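Local coordinates for protein hydrogenase maturation factor (Thermoanaerobacter tengcongensis, PDB 3VTH) that probably transfers a carbamoyl group from carbamoyl phosphate, with ATP, to the C-terminal cysteine of HypE during [NiFe]-hydrogenase maturation, at residues Gly215-Ile220 / Phe226-Asn231; Ala239-Arg244 / Pro324-Ser329. All blocks are in the same frame, centred on the assembly; numbering follows the deposited sequence.

In the fold
Both contacts belong to the YrdC-like (telomere recombination) part of the chain. Contact 1 comes first and is local: strand 218-221 turns back as strand 226-229, and five residues separate its two segments. The chain then enters helix 235-245, the first partner of contact 2. It returns much later as strand 325-329, where contact 2 closes a loop of about 80 residues. The contacts follow in series and do not nest. They meet in the sheet, because strand 325-329 lies antiparallel beside strand 226-229. Their centres are about 7 Å apart. Together they tie a hairpin, the helix after it and the nucleotide-binding strand into one layered unit.

Contact 1: residues Gly215-Ile220 / Phe226-Asn231; sequences GKIVAI and FHLAVN
Val-218 and Ala-229 face each other as an antiparallel hydrogen-bonded pair. Val-218 N donates to Ala-229 O at 3.0 Å. Ala-229 N answers to Val-218 O at 2.9 Å. Two residues on, the pair Ile-220 and His-227 repeats the pattern. Ile-220 N reaches His-227 O at 2.8 Å. His-227 N binds Ile-220 O at 3.0 Å. Both residues of each pair thus have their backbone N and O satisfied across the hairpin. Water 2 donates to Ile-220 O and is hydrogen-bonded to His-227 ND1 at 2.9 Å, in the plane of the ring. Ile-220 O therefore has two partners. Beyond the paired strands, water 1 bridges the backbones: it donates to Lys-216 O and accepts from Asn-231 N. Ala-219 is hydrogen-bonded through its backbone to Val-354 and Leu-356 of strand 354-358.

Side chains pack on both faces. Val-218 CG2 meets Ala-229 CB at 3.6 Å, with Ile-220 CD1 on the same face. Leu-228 and Ala-219 share the other face, where Leu-228 CD2 touches Ala-219 CB. Leu-228 CD2 also reaches Ile-217 CG2 (3.7 Å). Ile-217 CG1 lies beside the backbone N (chi1 -66°), where it presses tightly on Val-230 CG1. Leu-228 and Val-230 also meet helix 235-245. The whole is a beta hairpin inside the mixed sheet of the YrdC-like domain, and its His-227 side chain comes within about 4 Å of that of the magnesium ligand Ser-329.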
loop_
_atom_site.group_PDB
_atom_site.type_symbol
_atom_site.label_atom_id
_atom_site.label_comp_id
_atom_site.label_asym_id
_atom_site.label_seq_id
_atom_site.Cartn_x
_atom_site.Cartn_y
_atom_site.Cartn_z
ATOM N N GLY A 215 -30.956 5.342 -2.583
ATOM C CA GLY A 215 -30.084 5.272 -3.754
ATOM C C GLY A 215 -29.205 6.498 -3.915
ATOM O O GLY A 215 -28.753 6.799 -5.020
ATOM N N LYS A 216 -28.945 7.192 -2.808
ATOM C CA LYS A 216 -28.153 8.412 -2.830
ATOM C C LYS A 216 -26.671 8.167 -2.494
ATOM O O LYS A 216 -26.293 7.079 -2.033
ATOM C CB LYS A 216 -28.764 9.455 -1.879
ATOM C CG LYS A 216 -30.117 10.002 -2.359
ATOM C CD LYS A 216 -30.710 10.988 -1.367
ATOM C CE LYS A 216 -32.191 11.217 -1.621
ATOM N NZ LYS A 216 -32.427 11.833 -2.950
ATOM N N ILE A 217 -25.844 9.182 -2.757
ATOM C CA ILE A 217 -24.422 9.132 -2.477
ATOM C C ILE A 217 -24.175 9.838 -1.153
ATOM O O ILE A 217 -24.573 10.995 -0.974
ATOM C CB ILE A 217 -23.584 9.810 -3.589
ATOM C CG1 ILE A 217 -23.684 9.026 -4.901
ATOM C CG2 ILE A 217 -22.119 9.907 -3.158
ATOM C CD1 ILE A 217 -23.544 9.865 -6.138
ATOM N N VAL A 218 -23.527 9.136 -0.228
ATOM C CA VAL A 218 -23.175 9.713 1.056
ATOM C C VAL A 218 -21.662 9.934 1.150
ATOM O O VAL A 218 -20.878 9.048 0.805
ATOM C CB VAL A 218 -23.704 8.843 2.239
ATOM C CG1 VAL A 218 -25.213 8.605 2.107
ATOM C CG2 VAL A 218 -23.013 7.501 2.285
ATOM N N ALA A 219 -21.256 11.121 1.594
ATOM C CA ALA A 219 -19.851 11.378 1.887
ATOM C C ALA A 219 -19.649 11.190 3.377
ATOM O O ALA A 219 -20.283 11.875 4.193
ATOM C CB ALA A 219 -19.434 12.785 1.440
ATOM N N ILE A 220 -18.788 10.235 3.730
ATOM C CA ILE A 220 -18.629 9.820 5.115
ATOM C C ILE A 220 -17.230 10.176 5.575
ATOM O O ILE A 220 -16.253 9.746 4.959
ATOM C CB ILE A 220 -18.841 8.284 5.260
ATOM C CG1 ILE A 220 -20.273 7.900 4.846
ATOM C CG2 ILE A 220 -18.551 7.819 6.666
ATOM C CD1 ILE A 220 -20.516 6.389 4.771
ATOM N N PHE A 226 -12.403 11.401 3.733
ATOM C CA PHE A 226 -13.784 11.181 3.349
ATOM C C PHE A 226 -13.863 10.074 2.301
ATOM O O PHE A 226 -12.963 9.959 1.463
ATOM C CB PHE A 226 -14.398 12.475 2.787
ATOM C CG PHE A 226 -14.833 13.438 3.851
ATOM C CD1 PHE A 226 -16.173 13.523 4.223
ATOM C CD2 PHE A 226 -13.893 14.221 4.528
ATOM C CE1 PHE A 226 -16.579 14.380 5.223
ATOM C CE2 PHE A 226 -14.299 15.099 5.528
ATOM C CZ PHE A 226 -15.641 15.178 5.874
ATOM N N HIS A 227 -14.940 9.288 2.350
ATOM C CA HIS A 227 -15.260 8.318 1.304
ATOM C C HIS A 227 -16.698 8.504 0.827
ATOM O O HIS A 227 -17.554 8.998 1.569
ATOM C CB HIS A 227 -15.018 6.872 1.790
ATOM C CG HIS A 227 -13.573 6.586 2.041
ATOM N ND1 HIS A 227 -12.959 6.894 3.239
ATOM C CD2 HIS A 227 -12.597 6.125 1.224
ATOM C CE1 HIS A 227 -11.673 6.600 3.160
ATOM N NE2 HIS A 227 -11.427 6.134 1.948
ATOM N N LEU A 228 -16.943 8.128 -0.417
ATOM C CA LEU A 228 -18.275 8.231 -1.002
ATOM C C LEU A 228 -18.812 6.834 -1.055
ATOM O O LEU A 228 -18.109 5.904 -1.493
ATOM C CB LEU A 228 -18.211 8.815 -2.409
ATOM C CG LEU A 228 -17.706 10.254 -2.502
ATOM C CD1 LEU A 228 -17.045 10.538 -3.857
ATOM C CD2 LEU A 228 -18.846 11.229 -2.202
ATOM N N ALA A 229 -20.053 6.690 -0.607
ATOM C CA ALA A 229 -20.712 5.398 -0.530
ATOM C C ALA A 229 -22.065 5.397 -1.221
ATOM O O ALA A 229 -22.793 6.405 -1.210
ATOM C CB ALA A 229 -20.862 4.968 0.935
ATOM N N VAL A 230 -22.373 4.261 -1.845
ATOM C CA VAL A 230 -23.701 3.961 -2.356
ATOM C C VAL A 230 -23.979 2.485 -2.114
ATOM O O VAL A 230 -23.054 1.699 -1.918
ATOM C CB VAL A 230 -23.878 4.271 -3.893
ATOM C CG1 VAL A 230 -23.750 5.754 -4.177
ATOM C CG2 VAL A 230 -22.922 3.438 -4.789
ATOM N N ASN A 231 -25.255 2.111 -2.162
ATOM C CA ASN A 231 -25.651 0.708 -2.203
ATOM C C ASN A 231 -24.962 -0.024 -3.362
ATOM O O ASN A 231 -25.240 0.257 -4.534
ATOM C CB ASN A 231 -27.182 0.629 -2.358
ATOM C CG ASN A 231 -27.720 -0.789 -2.317
ATOM O OD1 ASN A 231 -26.974 -1.767 -2.347
ATOM N ND2 ASN A 231 -29.034 -0.905 -2.244
HETATM O O HOH W 1 -27.202 4.201 -2.399
HETATM O O HOH W 2 -14.992 7.355 5.245
#

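Contact 2: residues Ala239-Arg244 / Pro324-Ser329; sequences ATLRRR and PIVMTS. With MG (magnesium ion), chain G; APC (diphosphomethylphosphonic acid adenosyl ester), chain F.
Leu-241 carries the helix side of this contact through one methyl group. Its CD2 meets Val-326 CG1 at 3.7 Å and Thr-328 CG2 at 3.9 Å. Both approaches are tip to tip. Leu-241 CG stands anti to the backbone N (chi1 176°), which directs the branch at the strand. No hydrogen bond crosses between the segments, and the touching residues are all buried.

Thr-328 has two roles. Its methyl packs on Leu-241, while OG1 donates to O1A of the nucleotide analogue at 2.6 Å. A chi1 of -172° turns OG1 to the nucleotide and leaves CG2 on the helix side. The next residue holds the same phosphonate: Ser-329 N donates to O2A at 3.0 Å. Ser-329 OG binds the magnesium ion at 2.1 Å. The analogue's O1G, O1B and O2A and water 3 also bind the metal. Lys-245, just beyond the helical segment, is hydrogen-bonded to Thr-328 OG1, Ser-329 O and the analogue.

The close packing between the segments is confined to the end of Leu-241, and just 89 Å² is buried. The far side of the helix is looser: Ala-239 and Arg-243 are exposed. Arg-244, partly exposed, is nonetheless held by a salt bridge with Asp-353. Thr-240 CG2 lies over one face of its guanidinium, 3.4 Å above the plane and offset toward the rim.

Through Leu-241, which touches Val-326, Thr-328 and also Leu-228 of strand 226-229, helix 235-245 lies against one face of the sheet. Strand 325-329 runs there between strand 226-229 and strand 254-255.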
loop_
_atom_site.group_PDB
_atom_site.type_symbol
_atom_site.label_atom_id
_atom_site.label_comp_id
_atom_site.label_asym_id
_atom_site.label_seq_id
_atom_site.Cartn_x
_atom_site.Cartn_y
_atom_site.Cartn_z
ATOM N N ALA A 239 -23.982 3.838 -11.167
ATOM C CA ALA A 239 -23.852 4.637 -12.383
ATOM C C ALA A 239 -23.791 6.143 -12.072
ATOM O O ALA A 239 -23.002 6.871 -12.668
ATOM C CB ALA A 239 -25.012 4.341 -13.362
ATOM N N THR A 240 -24.630 6.610 -11.150
ATOM C CA THR A 240 -24.639 8.025 -10.776
ATOM C C THR A 240 -23.327 8.445 -10.093
ATOM O O THR A 240 -22.791 9.522 -10.377
ATOM C CB THR A 240 -25.844 8.344 -9.879
ATOM O OG1 THR A 240 -27.036 7.995 -10.587
ATOM C CG2 THR A 240 -25.886 9.834 -9.507
ATOM N N LEU A 241 -22.810 7.584 -9.220
ATOM C CA LEU A 241 -21.538 7.844 -8.558
ATOM C C LEU A 241 -20.398 7.964 -9.572
ATOM O O LEU A 241 -19.591 8.900 -9.485
ATOM C CB LEU A 241 -21.235 6.785 -7.485
ATOM C CG LEU A 241 -19.878 6.879 -6.772
ATOM C CD1 LEU A 241 -19.749 8.248 -6.085
ATOM C CD2 LEU A 241 -19.689 5.751 -5.779
ATOM N N ARG A 242 -20.340 7.038 -10.530
ATOM C CA ARG A 242 -19.342 7.093 -11.599
ATOM C C ARG A 242 -19.442 8.365 -12.450
ATOM O O ARG A 242 -18.420 8.944 -12.801
ATOM C CB ARG A 242 -19.424 5.855 -12.504
ATOM C CG ARG A 242 -18.882 4.591 -11.869
ATOM C CD ARG A 242 -18.626 3.484 -12.912
ATOM N NE ARG A 242 -18.059 2.305 -12.258
ATOM C CZ ARG A 242 -16.781 2.170 -11.921
ATOM N NH1 ARG A 242 -15.905 3.131 -12.207
ATOM N NH2 ARG A 242 -16.370 1.064 -11.305
ATOM N N ARG A 243 -20.658 8.790 -12.785
ATOM C CA ARG A 243 -20.859 10.022 -13.566
ATOM C C ARG A 243 -20.389 11.269 -12.811
ATOM O O ARG A 243 -19.710 12.128 -13.374
ATOM C CB ARG A 243 -22.327 10.194 -13.981
ATOM C CG ARG A 243 -22.573 11.353 -14.981
ATOM C CD ARG A 243 -24.065 11.621 -15.266
ATOM N NE ARG A 243 -24.866 10.411 -15.108
ATOM C CZ ARG A 243 -25.687 10.170 -14.089
ATOM N NH1 ARG A 243 -25.863 11.070 -13.125
ATOM N NH2 ARG A 243 -26.344 9.019 -14.045
ATOM N N ARG A 244 -20.759 11.362 -11.540
ATOM C CA ARG A 244 -20.477 12.554 -10.758
ATOM C C ARG A 244 -19.000 12.647 -10.373
ATOM O O ARG A 244 -18.403 13.709 -10.495
ATOM C CB ARG A 244 -21.362 12.606 -9.527
ATOM C CG ARG A 244 -22.831 12.838 -9.849
ATOM C CD ARG A 244 -23.608 13.037 -8.576
ATOM N NE ARG A 244 -25.044 13.164 -8.812
ATOM C CZ ARG A 244 -25.949 13.189 -7.838
ATOM N NH1 ARG A 244 -25.558 13.101 -6.572
ATOM N NH2 ARG A 244 -27.239 13.305 -8.126
ATOM N N PRO A 324 -24.260 -4.536 0.918
ATOM C CA PRO A 324 -22.896 -4.025 0.958
ATOM C C PRO A 324 -22.831 -2.657 0.289
ATOM O O PRO A 324 -23.733 -2.295 -0.481
ATOM C CB PRO A 324 -22.096 -5.048 0.140
ATOM C CG PRO A 324 -23.076 -6.094 -0.340
ATOM C CD PRO A 324 -24.448 -5.589 -0.102
ATOM N N ILE A 325 -21.777 -1.900 0.571
ATOM C CA ILE A 325 -21.670 -0.558 0.007
ATOM C C ILE A 325 -20.325 -0.290 -0.656
ATOM O O ILE A 325 -19.292 -0.697 -0.148
ATOM C CB ILE A 325 -21.917 0.529 1.080
ATOM C CG1 ILE A 325 -20.952 0.327 2.267
ATOM C CG2 ILE A 325 -23.402 0.522 1.527
ATOM C CD1 ILE A 325 -21.015 1.409 3.357
ATOM N N VAL A 326 -20.355 0.437 -1.771
ATOM C CA VAL A 326 -19.159 1.021 -2.370
ATOM C C VAL A 326 -18.520 1.956 -1.350
ATOM O O VAL A 326 -19.222 2.634 -0.602
ATOM C CB VAL A 326 -19.520 1.824 -3.634
ATOM C CG1 VAL A 326 -18.334 2.669 -4.134
ATOM C CG2 VAL A 326 -20.004 0.877 -4.724
ATOM N N MET A 327 -17.191 1.940 -1.293
ATOM C CA MET A 327 -16.427 2.937 -0.574
ATOM C C MET A 327 -15.328 3.371 -1.528
ATOM O O MET A 327 -14.405 2.594 -1.811
ATOM C CB MET A 327 -15.808 2.346 0.702
ATOM C CG MET A 327 -16.812 2.077 1.797
ATOM S SD MET A 327 -17.428 3.626 2.485
ATOM C CE MET A 327 -16.326 3.832 3.889
ATOM N N THR A 328 -15.439 4.593 -2.029
ATOM C CA THR A 328 -14.435 5.143 -2.927
ATOM C C THR A 328 -13.994 6.443 -2.295
ATOM O O THR A 328 -14.749 7.047 -1.541
ATOM C CB THR A 328 -14.973 5.324 -4.385
ATOM O OG1 THR A 328 -13.889 5.680 -5.263
ATOM C CG2 THR A 328 -16.060 6.388 -4.461
ATOM N N SER A 329 -12.770 6.872 -2.567
ATOM C CA SER A 329 -12.248 8.017 -1.846
ATOM C C SER A 329 -13.015 9.282 -2.245
ATOM O O SER A 329 -13.436 9.442 -3.395
ATOM C CB SER A 329 -10.730 8.152 -2.045
ATOM O OG SER A 329 -10.427 8.489 -3.383
HETATM MG MG MG G . -9.224 7.381 -4.729
HETATM P PG APC F . -9.458 8.409 -7.814
HETATM O O1G APC F . -9.939 8.499 -6.388
HETATM O O2G APC F . -10.568 8.059 -8.774
HETATM O O3G APC F . -8.639 9.582 -8.272
HETATM P PB APC F . -8.330 5.870 -7.045
HETATM O O1B APC F . -7.809 6.310 -5.713
HETATM O O2B APC F . -7.437 4.901 -7.795
HETATM O O3B APC F . -8.415 7.185 -7.968
HETATM P PA APC F . -10.598 4.592 -5.283
HETATM O O1A APC F . -11.958 3.973 -5.504
HETATM O O2A APC F . -10.532 5.624 -4.217
HETATM C C3A APC F . -10.028 5.219 -6.910
HETATM O "O5'" APC F . -9.522 3.474 -4.845
HETATM C "C5'" APC F . -9.786 2.074 -4.836
HETATM C "C4'" APC F . -8.575 1.354 -5.422
HETATM O "O4'" APC F . -8.821 -0.050 -5.283
HETATM C "C3'" APC F . -8.435 1.653 -6.917
HETATM O "O3'" APC F . -7.061 1.847 -7.297
HETATM C "C2'" APC F . -8.942 0.388 -7.579
HETATM O "O2'" APC F . -8.415 0.207 -8.907
HETATM C "C1'" APC F . -8.594 -0.679 -6.543
HETATM N N9 APC F . -9.516 -1.787 -6.767
HETATM C C8 APC F . -10.832 -1.855 -6.428
HETATM N N7 APC F . -11.357 -3.031 -6.855
HETATM C C5 APC F . -10.369 -3.713 -7.474
HETATM C C6 APC F . -10.230 -5.015 -8.164
HETATM N N6 APC F . -11.277 -5.858 -8.273
HETATM N N1 APC F . -9.020 -5.334 -8.675
HETATM C C2 APC F . -7.951 -4.519 -8.566
HETATM N N3 APC F . -7.989 -3.319 -7.966
HETATM C C4 APC F . -9.156 -2.885 -7.412
HETATM O O HOH W 3 -7.790 9.019 -4.289
#